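Local coordinates for protein sucrose 6(F)-phosphate phosphorylase (Thermoanaerobacterium thermosaccharolyticum DSM 571, PDB 6S9V) that is a phosphorylase of the alpha-amylase family, a carbohydrate-active enzyme built round an eight-stranded TIM barrel, at residues E252-F257 / Y271-P276; I312-D317 / F355-I360; N340-Y345 / E411-N416. All coordinates share one frame; numbering follows the deposited sequence.

How the interactions relate
From the N terminus, interaction 1 comes first. It closes the short connection through helix 257-265, joining the segments at the ends of adjacent barrel strands 248-251 and 269-271. It is complete before interaction 2 opens. Interactions 2 and 3 cross, because their segments alternate: 312-317, 340-345, 355-360, 411-416. Strand 357-361 lies between strands 312-313 and 340-343 in a small antiparallel sheet. Interaction 2 joins two of these strands, and interaction 3 ties the third to the 3-10 turn at 412-415. Interactions 1 and 2 touch through Asp317. Interactions 2 and 3 touch where His358 N bonds Ser342 O and Ile344 N bonds Asp356 O. The centres of interactions 1 and 3 are about 17 Å apart.

Interaction 1. Residues E252-F257 / Y271-P276; sequences EVHSQF and YDFILP
Phe273 fills the space in front of Glu252, Val253 and His254. Its ring stacks face to face on the imidazole of His254, with centroids 3.9 Å apart and planes 29° from parallel. The overlap is offset. His254 CE1 stands over the centre of the phenyl ring and is 3.4 Å from Phe273 CZ. CG of His254 lies beside the backbone N (chi1 -69°), which carries the imidazole across the phenyl face. The opposite face of Phe273 meets CB of Tyr271, so the ring is sandwiched.

The rim of Phe273 is used too. Val253 O comes to the ring edge, 3.4 Å from Phe273 CD2. Glu252 CG comes to the same edge region, 4.0 Å from Phe273 CZ. The Glu252 chain then bends at chi2 and takes the carboxylate away. OE1 of Glu252 accepts from Ala212 N, and the side chain lies about 4 Å from a bound bis-tris molecule (BTB). Glu252 CA also rests in the plane of the Tyr271 ring, 4.0 Å from Tyr271 CD2.

The two backbones are joined by a water. Val253 N donates to the water oxygen at 3.0 Å. Tyr271 N donates to the same water. Farther along, Phe257 CB packs on Ile274 CD1. ND1 of His254 is held by Asp317 OD2, which helps to fix the rotation of the stacked imidazole. Asp272 OD1 caps the next helix by accepting from Leu275 N at 2.9 Å and also from Ile274 N.

The contact joins the segments at the ends of adjacent parallel barrel strands, 248-251 and 269-271. Helix 257-265 connects those strands and packs on Val253 and Phe273. The second segment runs into helix 275-285. Pro313 of strand 312-313 touches both stacked rings.

Interaction 2. Residues I312-D317 / F355-I360; sequences IPVKPD and FDVHQI. With SO4 (sulfate ion), chain D.
Val314 N and Lys315 N donate to successive carbonyls of the other segment, His358 O at 2.9 Å and Val357 O at 3.0 Å. Ile312 and Ile360 form a hydrogen-bonded antiparallel pair. Each donates its N-H to the other's carbonyl, and the Ile312 N to Ile360 O bond is 2.8 Å long. Pro313 and Gln359 form the adjoining non-hydrogen-bonded pair.

The imidazole of His358 is gripped at both nitrogens. His358 ND1 donates to Lys315 O at 2.7 Å, in the carbonyl plane but 22° out of the ring plane. His358 NE2 donates almost straight (175°) to O3 of a sulfate ion, also at 2.7 Å. His358 CG lies opposite the backbone N (chi1 -174°), which turns the imidazole back toward the Lys315 carbonyl. Pro316, after a cis peptide bond, sets CD against the ring edge. Tyr215 and Arg148 also bind the sulfate.

The apolar side is made by Val314. Its two methyls divide the work: Val314 CG1 meets the edge of the Phe355 ring, 3.7 Å from Phe355 CE2, and Val314 CG2 packs on Ile360 CG1 at 3.8 Å. The Lys315 chain bends at chi3 and chi4. Lys315 CD lies 3.6 Å from Phe355 CD2, and Lys315 NZ goes on to a salt bridge with Asp319.

A water holds the polar side together by donating to Asp317 OD1 and His358 O and accepting from Gln359 NE2. Gln359 OE1 accepts from Gly311 N. Helix 324-336 packs on Phe355 and Ile360. Strand 357-361 is the middle one of three antiparallel strands. His358 and Gln359 both face Ser342 of the third, which is a classic beta bulge.

Interaction 3. Residues N340-Y345 / E411-N416; sequences NLSLIY and EGREIN. With SO4 (sulfate ion), chain I.
Asn340 lays its side-chain amide against Gly412. Its CG sits between the backbone N and the carbonyl carbon (chi1 64°), which directs the amide to the 3-10 turn. Asn340 ND2 donates to Gly412 O at 3.1 Å, and the bond runs nearly in the amide plane. Asn340 OD1 lies close by, 3.2 Å from Gly412 CA, where the glycine has no side chain to keep it off. The main polar partner of OD1 is Asn361 ND2.

Gly412 O takes two donors. Besides the Asn340 amide, Gly412 O accepts from Ile415 N, at 3.1 Å, within the turn. The two arrive from opposite faces of the carbonyl plane, and the angle at the oxygen for the asparagine bond is only 107°. One carbonyl thus serves both the turn and the strand. Ile415 CD1 packs against the amide nitrogen, 3.8 Å from Asn340 ND2.

Ser342 meets Arg413 farther along the strand. Ser342 OG lies over one face of the guanidinium, toward the rim, 3.3 Å from Arg413 NH2. The angle is too poor for a hydrogen bond. The two groups are linked instead through a water. Ser342 OG donates to the water oxygen at 3.0 Å, while Arg413 NE makes only a weak bond to it. The Arg413 chain is extended from CG to NE, and Arg413 NH1 makes a weak bond, 3.1 Å, to O3 of a sulfate ion. Lys173 and Arg417 bind the same sulfate.

The contact lies at the surface. Asn361, at the end of strand 357-361, also donates to Ser342 OG and touches Arg413 and Ile415. Strand 340-343 is an outermost strand of its sheet, and helix 324-336 packs on Leu341. Helix 403-409 precedes the turn and packs on Glu414 and Ile415.

Interaction 1. Residues E252-F257 / Y271-P276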
loop_
_atom_site.group_PDB
_atom_site.type_symbol
_atom_site.label_atom_id
_atom_site.label_comp_id
_atom_site.label_asym_id
_atom_site.label_seq_id
_atom_site.Cartn_x
_atom_site.Cartn_y
_atom_site.Cartn_z
ATOM N N GLU A 252 5.152 -0.284 4.987
ATOM C CA GLU A 252 4.435 0.861 4.436
ATOM C C GLU A 252 4.828 2.104 5.219
ATOM O O GLU A 252 4.420 2.266 6.371
ATOM C CB GLU A 252 2.926 0.659 4.503
ATOM C CG GLU A 252 2.138 1.896 4.061
ATOM C CD GLU A 252 1.418 2.599 5.209
ATOM O OE1 GLU A 252 0.843 1.916 6.075
ATOM O OE2 GLU A 252 1.450 3.848 5.255
ATOM N N VAL A 253 5.603 2.982 4.588
ATOM C CA VAL A 253 6.095 4.197 5.225
ATOM C C VAL A 253 5.922 5.331 4.222
ATOM O O VAL A 253 6.557 5.325 3.162
ATOM C CB VAL A 253 7.567 4.080 5.656
ATOM C CG1 VAL A 253 8.090 5.391 6.261
ATOM C CG2 VAL A 253 7.736 2.942 6.651
ATOM N N HIS A 254 5.056 6.286 4.547
ATOM C CA HIS A 254 4.956 7.539 3.808
ATOM C C HIS A 254 5.877 8.537 4.502
ATOM O O HIS A 254 5.572 9.015 5.598
ATOM C CB HIS A 254 3.517 8.032 3.774
ATOM C CG HIS A 254 2.619 7.185 2.930
ATOM N ND1 HIS A 254 2.741 7.112 1.561
ATOM C CD2 HIS A 254 1.610 6.347 3.265
ATOM C CE1 HIS A 254 1.822 6.291 1.083
ATOM N NE2 HIS A 254 1.120 5.818 2.097
ATOM N N SER A 255 7.005 8.850 3.872
ATOM C CA SER A 255 7.985 9.737 4.480
ATOM C C SER A 255 8.848 10.344 3.381
ATOM O O SER A 255 8.697 10.031 2.199
ATOM C CB SER A 255 8.848 8.990 5.503
ATOM O OG SER A 255 9.791 9.866 6.094
ATOM N N GLN A 256 9.770 11.212 3.788
ATOM C CA GLN A 256 10.760 11.731 2.858
ATOM C C GLN A 256 11.594 10.573 2.324
ATOM O O GLN A 256 11.733 9.535 2.973
ATOM C CB GLN A 256 11.657 12.763 3.542
ATOM C CG GLN A 256 10.923 13.965 4.102
ATOM C CD GLN A 256 11.861 14.965 4.756
ATOM O OE1 GLN A 256 13.005 14.641 5.080
ATOM N NE2 GLN A 256 11.380 16.188 4.956
ATOM N N PHE A 257 12.143 10.753 1.118
ATOM C CA PHE A 257 12.740 9.627 0.410
ATOM C C PHE A 257 13.949 9.066 1.154
ATOM O O PHE A 257 14.251 7.875 1.029
ATOM C CB PHE A 257 13.110 10.037 -1.022
ATOM C CG PHE A 257 14.369 10.840 -1.123
ATOM C CD1 PHE A 257 15.600 10.215 -1.230
ATOM C CD2 PHE A 257 14.325 12.224 -1.134
ATOM C CE1 PHE A 257 16.759 10.958 -1.323
ATOM C CE2 PHE A 257 15.483 12.970 -1.234
ATOM C CZ PHE A 257 16.699 12.337 -1.328
ATOM N N TYR A 271 7.501 0.122 -0.371
ATOM C CA TYR A 271 6.660 0.514 -1.486
ATOM C C TYR A 271 7.290 1.684 -2.230
ATOM O O TYR A 271 7.844 2.601 -1.617
ATOM C CB TYR A 271 5.276 0.944 -1.014
ATOM C CG TYR A 271 4.351 -0.177 -0.634
ATOM C CD1 TYR A 271 3.727 -0.943 -1.611
ATOM C CD2 TYR A 271 4.073 -0.448 0.697
ATOM C CE1 TYR A 271 2.861 -1.962 -1.269
ATOM C CE2 TYR A 271 3.213 -1.465 1.050
ATOM C CZ TYR A 271 2.606 -2.217 0.062
ATOM O OH TYR A 271 1.750 -3.233 0.403
ATOM N N ASP A 272 7.151 1.678 -3.545
ATOM C CA ASP A 272 7.593 2.810 -4.352
ATOM C C ASP A 272 6.483 3.857 -4.327
ATOM O O ASP A 272 5.552 3.820 -5.127
ATOM C CB ASP A 272 7.921 2.367 -5.771
ATOM C CG ASP A 272 8.630 3.452 -6.565
ATOM O OD1 ASP A 272 8.437 4.640 -6.235
ATOM O OD2 ASP A 272 9.393 3.120 -7.499
ATOM N N PHE A 273 6.572 4.790 -3.380
ATOM C CA PHE A 273 5.574 5.850 -3.249
ATOM C C PHE A 273 5.934 7.112 -4.025
ATOM O O PHE A 273 5.202 8.108 -3.943
ATOM C CB PHE A 273 5.360 6.183 -1.772
ATOM C CG PHE A 273 4.542 5.143 -1.014
ATOM C CD1 PHE A 273 3.397 4.569 -1.574
ATOM C CD2 PHE A 273 4.929 4.741 0.253
ATOM C CE1 PHE A 273 2.652 3.631 -0.873
ATOM C CE2 PHE A 273 4.190 3.801 0.961
ATOM C CZ PHE A 273 3.055 3.242 0.402
ATOM N N ILE A 274 7.026 7.092 -4.780
ATOM C CA ILE A 274 7.437 8.228 -5.605
ATOM C C ILE A 274 6.967 8.040 -7.045
ATOM O O ILE A 274 6.618 9.020 -7.723
ATOM C CB ILE A 274 8.959 8.410 -5.534
ATOM C CG1 ILE A 274 9.369 8.885 -4.139
ATOM C CG2 ILE A 274 9.448 9.406 -6.574
ATOM C CD1 ILE A 274 10.835 8.687 -3.830
ATOM N N LEU A 275 6.961 6.797 -7.526
ATOM C CA LEU A 275 6.581 6.542 -8.912
ATOM C C LEU A 275 5.159 6.977 -9.259
ATOM O O LEU A 275 4.951 7.441 -10.394
ATOM C CB LEU A 275 6.751 5.053 -9.224
ATOM C CG LEU A 275 6.666 4.639 -10.690
ATOM C CD1 LEU A 275 7.850 5.134 -11.497
ATOM C CD2 LEU A 275 6.533 3.121 -10.791
ATOM N N PRO A 276 4.149 6.813 -8.398
ATOM C CA PRO A 276 2.778 7.179 -8.832
ATOM C C PRO A 276 2.665 8.628 -9.289
ATOM O O PRO A 276 2.147 8.897 -10.383
ATOM C CB PRO A 276 1.925 6.871 -7.590
ATOM C CG PRO A 276 2.717 5.803 -6.851
ATOM C CD PRO A 276 4.159 6.183 -7.067
HETATM O O HOH W 1 7.180 2.012 2.174
#

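Interaction 2. Residues I312-D317 / F355-I360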
loop_
_atom_site.group_PDB
_atom_site.type_symbol
_atom_site.label_atom_id
_atom_site.label_comp_id
_atom_site.label_asym_id
_atom_site.label_seq_id
_atom_site.Cartn_x
_atom_site.Cartn_y
_atom_site.Cartn_z
ATOM N N ILE A 312 -2.880 9.002 -4.148
ATOM C CA ILE A 312 -1.584 9.189 -4.803
ATOM C C ILE A 312 -0.703 10.063 -3.914
ATOM O O ILE A 312 -1.073 11.206 -3.626
ATOM C CB ILE A 312 -1.762 9.809 -6.201
ATOM C CG1 ILE A 312 -2.645 8.907 -7.076
ATOM C CG2 ILE A 312 -0.412 10.040 -6.846
ATOM C CD1 ILE A 312 -3.279 9.628 -8.263
ATOM N N PRO A 313 0.453 9.584 -3.449
ATOM C CA PRO A 313 1.225 10.370 -2.475
ATOM C C PRO A 313 1.802 11.654 -3.054
ATOM O O PRO A 313 2.280 11.688 -4.189
ATOM C CB PRO A 313 2.352 9.412 -2.051
ATOM C CG PRO A 313 1.811 8.050 -2.321
ATOM C CD PRO A 313 0.970 8.208 -3.572
ATOM N N VAL A 314 1.791 12.704 -2.232
ATOM C CA VAL A 314 2.442 13.965 -2.565
ATOM C C VAL A 314 3.421 14.319 -1.448
ATOM O O VAL A 314 4.632 14.124 -1.594
ATOM C CB VAL A 314 1.409 15.083 -2.798
ATOM C CG1 VAL A 314 2.100 16.383 -3.154
ATOM C CG2 VAL A 314 0.447 14.674 -3.895
ATOM N N LYS A 315 2.911 14.851 -0.319
ATOM C CA LYS A 315 3.768 15.130 0.833
ATOM C C LYS A 315 3.528 14.107 1.944
ATOM O O LYS A 315 2.374 13.795 2.248
ATOM C CB LYS A 315 3.514 16.523 1.418
ATOM C CG LYS A 315 3.835 17.682 0.520
ATOM C CD LYS A 315 3.487 18.999 1.224
ATOM C CE LYS A 315 4.343 19.246 2.464
ATOM N NZ LYS A 315 5.794 19.329 2.127
ATOM N N PRO A 316 4.581 13.624 2.618
ATOM C CA PRO A 316 6.003 13.977 2.518
ATOM C C PRO A 316 6.780 13.190 1.465
ATOM O O PRO A 316 7.981 13.429 1.306
ATOM C CB PRO A 316 6.530 13.641 3.919
ATOM C CG PRO A 316 5.717 12.425 4.299
ATOM C CD PRO A 316 4.328 12.684 3.731
ATOM N N ASP A 317 6.103 12.280 0.756
ATOM C CA ASP A 317 6.798 11.286 -0.064
ATOM C C ASP A 317 7.675 11.931 -1.134
ATOM O O ASP A 317 8.735 11.390 -1.493
ATOM C CB ASP A 317 5.781 10.349 -0.710
ATOM C CG ASP A 317 4.865 9.693 0.308
ATOM O OD1 ASP A 317 4.118 10.429 0.986
ATOM O OD2 ASP A 317 4.911 8.450 0.441
ATOM N N PHE A 355 1.859 24.467 1.662
ATOM C CA PHE A 355 1.341 23.359 0.872
ATOM C C PHE A 355 1.208 22.147 1.788
ATOM O O PHE A 355 2.196 21.717 2.394
ATOM C CB PHE A 355 2.292 23.070 -0.287
ATOM C CG PHE A 355 1.735 22.146 -1.340
ATOM C CD1 PHE A 355 0.689 22.546 -2.149
ATOM C CD2 PHE A 355 2.277 20.888 -1.531
ATOM C CE1 PHE A 355 0.190 21.702 -3.130
ATOM C CE2 PHE A 355 1.776 20.039 -2.505
ATOM C CZ PHE A 355 0.736 20.447 -3.304
ATOM N N ASP A 356 0.008 21.584 1.892
ATOM C CA ASP A 356 -0.222 20.534 2.884
ATOM C C ASP A 356 -1.013 19.376 2.287
ATOM O O ASP A 356 -1.837 18.750 2.960
ATOM C CB ASP A 356 -0.918 21.081 4.133
ATOM C CG ASP A 356 -2.302 21.611 3.854
ATOM O OD1 ASP A 356 -2.598 21.947 2.686
ATOM O OD2 ASP A 356 -3.106 21.678 4.808
ATOM N N VAL A 357 -0.738 19.043 1.032
ATOM C CA VAL A 357 -1.412 17.933 0.371
ATOM C C VAL A 357 -0.651 16.643 0.662
ATOM O O VAL A 357 0.502 16.478 0.246
ATOM C CB VAL A 357 -1.522 18.169 -1.143
ATOM C CG1 VAL A 357 -2.226 16.983 -1.790
ATOM C CG2 VAL A 357 -2.245 19.498 -1.426
ATOM N N HIS A 358 -1.321 15.716 1.351
ATOM C CA HIS A 358 -0.743 14.413 1.676
ATOM C C HIS A 358 -0.937 13.438 0.526
ATOM O O HIS A 358 0.024 12.800 0.075
ATOM C CB HIS A 358 -1.390 13.901 2.970
ATOM C CG HIS A 358 -0.799 12.634 3.505
ATOM N ND1 HIS A 358 0.555 12.464 3.702
ATOM C CD2 HIS A 358 -1.388 11.490 3.924
ATOM C CE1 HIS A 358 0.777 11.261 4.202
ATOM N NE2 HIS A 358 -0.385 10.651 4.349
ATOM N N GLN A 359 -2.165 13.321 0.018
ATOM C CA GLN A 359 -2.469 12.380 -1.049
ATOM C C GLN A 359 -3.593 12.918 -1.927
ATOM O O GLN A 359 -4.451 13.681 -1.472
ATOM C CB GLN A 359 -2.854 11.013 -0.478
ATOM C CG GLN A 359 -1.703 10.325 0.223
ATOM C CD GLN A 359 -2.087 9.028 0.901
ATOM O OE1 GLN A 359 -3.240 8.591 0.854
ATOM N NE2 GLN A 359 -1.107 8.398 1.540
ATOM N N ILE A 360 -3.559 12.506 -3.190
ATOM C CA ILE A 360 -4.590 12.817 -4.174
ATOM C C ILE A 360 -5.515 11.608 -4.255
ATOM O O ILE A 360 -5.115 10.540 -4.734
ATOM C CB ILE A 360 -3.978 13.124 -5.547
ATOM C CG1 ILE A 360 -2.976 14.274 -5.457
ATOM C CG2 ILE A 360 -5.075 13.445 -6.557
ATOM C CD1 ILE A 360 -2.092 14.397 -6.703
HETATM S S SO4 D . -0.548 7.943 6.778
HETATM O O1 SO4 D . 0.841 8.088 7.234
HETATM O O2 SO4 D . -1.412 8.923 7.429
HETATM O O3 SO4 D . -0.579 8.139 5.334
HETATM O O4 SO4 D . -1.046 6.615 7.112
HETATM O O HOH W 2 1.346 10.325 1.277
#

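Interaction 3. Residues N340-Y345 / E411-N416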
loop_
_atom_site.group_PDB
_atom_site.type_symbol
_atom_site.label_atom_id
_atom_site.label_comp_id
_atom_site.label_asym_id
_atom_site.label_seq_id
_atom_site.Cartn_x
_atom_site.Cartn_y
_atom_site.Cartn_z
ATOM N N ASN A 340 -10.394 14.525 -4.933
ATOM C CA ASN A 340 -10.370 15.253 -3.668
ATOM C C ASN A 340 -9.048 14.948 -2.970
ATOM O O ASN A 340 -8.274 14.089 -3.407
ATOM C CB ASN A 340 -11.564 14.904 -2.770
ATOM C CG ASN A 340 -11.573 13.451 -2.337
ATOM O OD1 ASN A 340 -10.934 13.081 -1.354
ATOM N ND2 ASN A 340 -12.305 12.620 -3.068
ATOM N N LEU A 341 -8.763 15.690 -1.908
ATOM C CA LEU A 341 -7.433 15.677 -1.319
ATOM C C LEU A 341 -7.480 15.298 0.150
ATOM O O LEU A 341 -8.376 15.723 0.887
ATOM C CB LEU A 341 -6.750 17.039 -1.448
ATOM C CG LEU A 341 -6.667 17.612 -2.860
ATOM C CD1 LEU A 341 -6.006 18.981 -2.798
ATOM C CD2 LEU A 341 -5.917 16.675 -3.777
ATOM N N SER A 342 -6.518 14.481 0.557
ATOM C CA SER A 342 -6.212 14.272 1.959
ATOM C C SER A 342 -5.074 15.211 2.337
ATOM O O SER A 342 -4.024 15.215 1.685
ATOM C CB SER A 342 -5.824 12.819 2.220
ATOM O OG SER A 342 -6.958 11.976 2.139
ATOM N N LEU A 343 -5.267 15.966 3.404
ATOM C CA LEU A 343 -4.326 17.001 3.799
ATOM C C LEU A 343 -3.496 16.512 4.978
ATOM O O LEU A 343 -3.867 15.574 5.689
ATOM C CB LEU A 343 -5.057 18.297 4.154
ATOM C CG LEU A 343 -5.950 18.867 3.045
ATOM C CD1 LEU A 343 -6.566 20.203 3.462
ATOM C CD2 LEU A 343 -5.196 19.011 1.733
ATOM N N ILE A 344 -2.351 17.163 5.171
ATOM C CA ILE A 344 -1.520 16.877 6.331
ATOM C C ILE A 344 -2.180 17.382 7.609
ATOM O O ILE A 344 -2.176 16.690 8.635
ATOM C CB ILE A 344 -0.128 17.508 6.139
ATOM C CG1 ILE A 344 0.624 16.848 4.979
ATOM C CG2 ILE A 344 0.675 17.409 7.426
ATOM C CD1 ILE A 344 1.202 15.500 5.313
ATOM N N TYR A 345 -2.772 18.575 7.570
ATOM C CA TYR A 345 -3.330 19.197 8.773
ATOM C C TYR A 345 -2.324 19.166 9.919
ATOM O O TYR A 345 -1.137 19.423 9.722
ATOM C CB TYR A 345 -4.631 18.514 9.214
ATOM C CG TYR A 345 -5.843 18.818 8.360
ATOM C CD1 TYR A 345 -6.421 20.081 8.379
ATOM C CD2 TYR A 345 -6.433 17.843 7.567
ATOM C CE1 TYR A 345 -7.534 20.373 7.617
ATOM C CE2 TYR A 345 -7.552 18.126 6.800
ATOM C CZ TYR A 345 -8.097 19.393 6.830
ATOM O OH TYR A 345 -9.208 19.686 6.072
ATOM N N GLU A 411 -16.825 10.391 2.548
ATOM C CA GLU A 411 -15.455 9.932 2.753
ATOM C C GLU A 411 -14.741 10.030 1.410
ATOM O O GLU A 411 -15.020 9.253 0.490
ATOM C CB GLU A 411 -15.419 8.510 3.304
ATOM C CG GLU A 411 -16.044 8.375 4.684
ATOM C CD GLU A 411 -15.774 7.022 5.318
ATOM O OE1 GLU A 411 -14.824 6.336 4.884
ATOM O OE2 GLU A 411 -16.508 6.649 6.258
ATOM N N GLY A 412 -13.807 10.979 1.312
ATOM C CA GLY A 412 -13.151 11.237 0.048
ATOM C C GLY A 412 -12.432 10.035 -0.522
ATOM O O GLY A 412 -12.400 9.855 -1.744
ATOM N N ARG A 413 -11.851 9.189 0.336
ATOM C CA ARG A 413 -11.070 8.071 -0.175
ATOM C C ARG A 413 -11.935 7.002 -0.828
ATOM O O ARG A 413 -11.408 6.172 -1.580
ATOM C CB ARG A 413 -10.236 7.423 0.934
ATOM C CG ARG A 413 -9.053 8.262 1.398
ATOM C CD ARG A 413 -8.252 7.528 2.462
ATOM N NE ARG A 413 -7.273 8.392 3.110
ATOM C CZ ARG A 413 -7.540 9.163 4.160
ATOM N NH1 ARG A 413 -8.760 9.183 4.684
ATOM N NH2 ARG A 413 -6.586 9.918 4.688
ATOM N N GLU A 414 -13.243 7.006 -0.566
ATOM C CA GLU A 414 -14.145 6.073 -1.230
ATOM C C GLU A 414 -14.263 6.343 -2.727
ATOM O O GLU A 414 -14.825 5.506 -3.442
ATOM C CB GLU A 414 -15.521 6.111 -0.556
ATOM C CG GLU A 414 -15.656 5.132 0.625
ATOM C CD GLU A 414 -15.813 3.676 0.175
ATOM O OE1 GLU A 414 -16.623 3.429 -0.747
ATOM O OE2 GLU A 414 -15.125 2.778 0.733
ATOM N N ILE A 415 -13.724 7.463 -3.223
ATOM C CA ILE A 415 -13.735 7.743 -4.658
ATOM C C ILE A 415 -13.044 6.636 -5.430
ATOM O O ILE A 415 -13.359 6.384 -6.600
ATOM C CB ILE A 415 -13.069 9.109 -4.921
ATOM C CG1 ILE A 415 -13.441 9.645 -6.302
ATOM C CG2 ILE A 415 -11.543 8.993 -4.804
ATOM C CD1 ILE A 415 -13.047 11.095 -6.499
ATOM N N ASN A 416 -12.096 5.957 -4.788
ATOM C CA ASN A 416 -11.227 4.963 -5.403
ATOM C C ASN A 416 -11.427 3.587 -4.768
ATOM O O ASN A 416 -10.522 2.751 -4.793
ATOM C CB ASN A 416 -9.773 5.428 -5.273
ATOM C CG ASN A 416 -8.790 4.555 -6.024
ATOM O OD1 ASN A 416 -9.018 4.171 -7.170
ATOM N ND2 ASN A 416 -7.676 4.236 -5.372
HETATM S S SO4 I . -9.507 5.549 5.462
HETATM O O1 SO4 I . -9.095 5.994 6.788
HETATM O O2 SO4 I . -8.322 5.383 4.625
HETATM O O3 SO4 I . -10.400 6.543 4.872
HETATM O O4 SO4 I . -10.215 4.274 5.556
HETATM O O HOH W 3 -5.784 9.324 1.251
#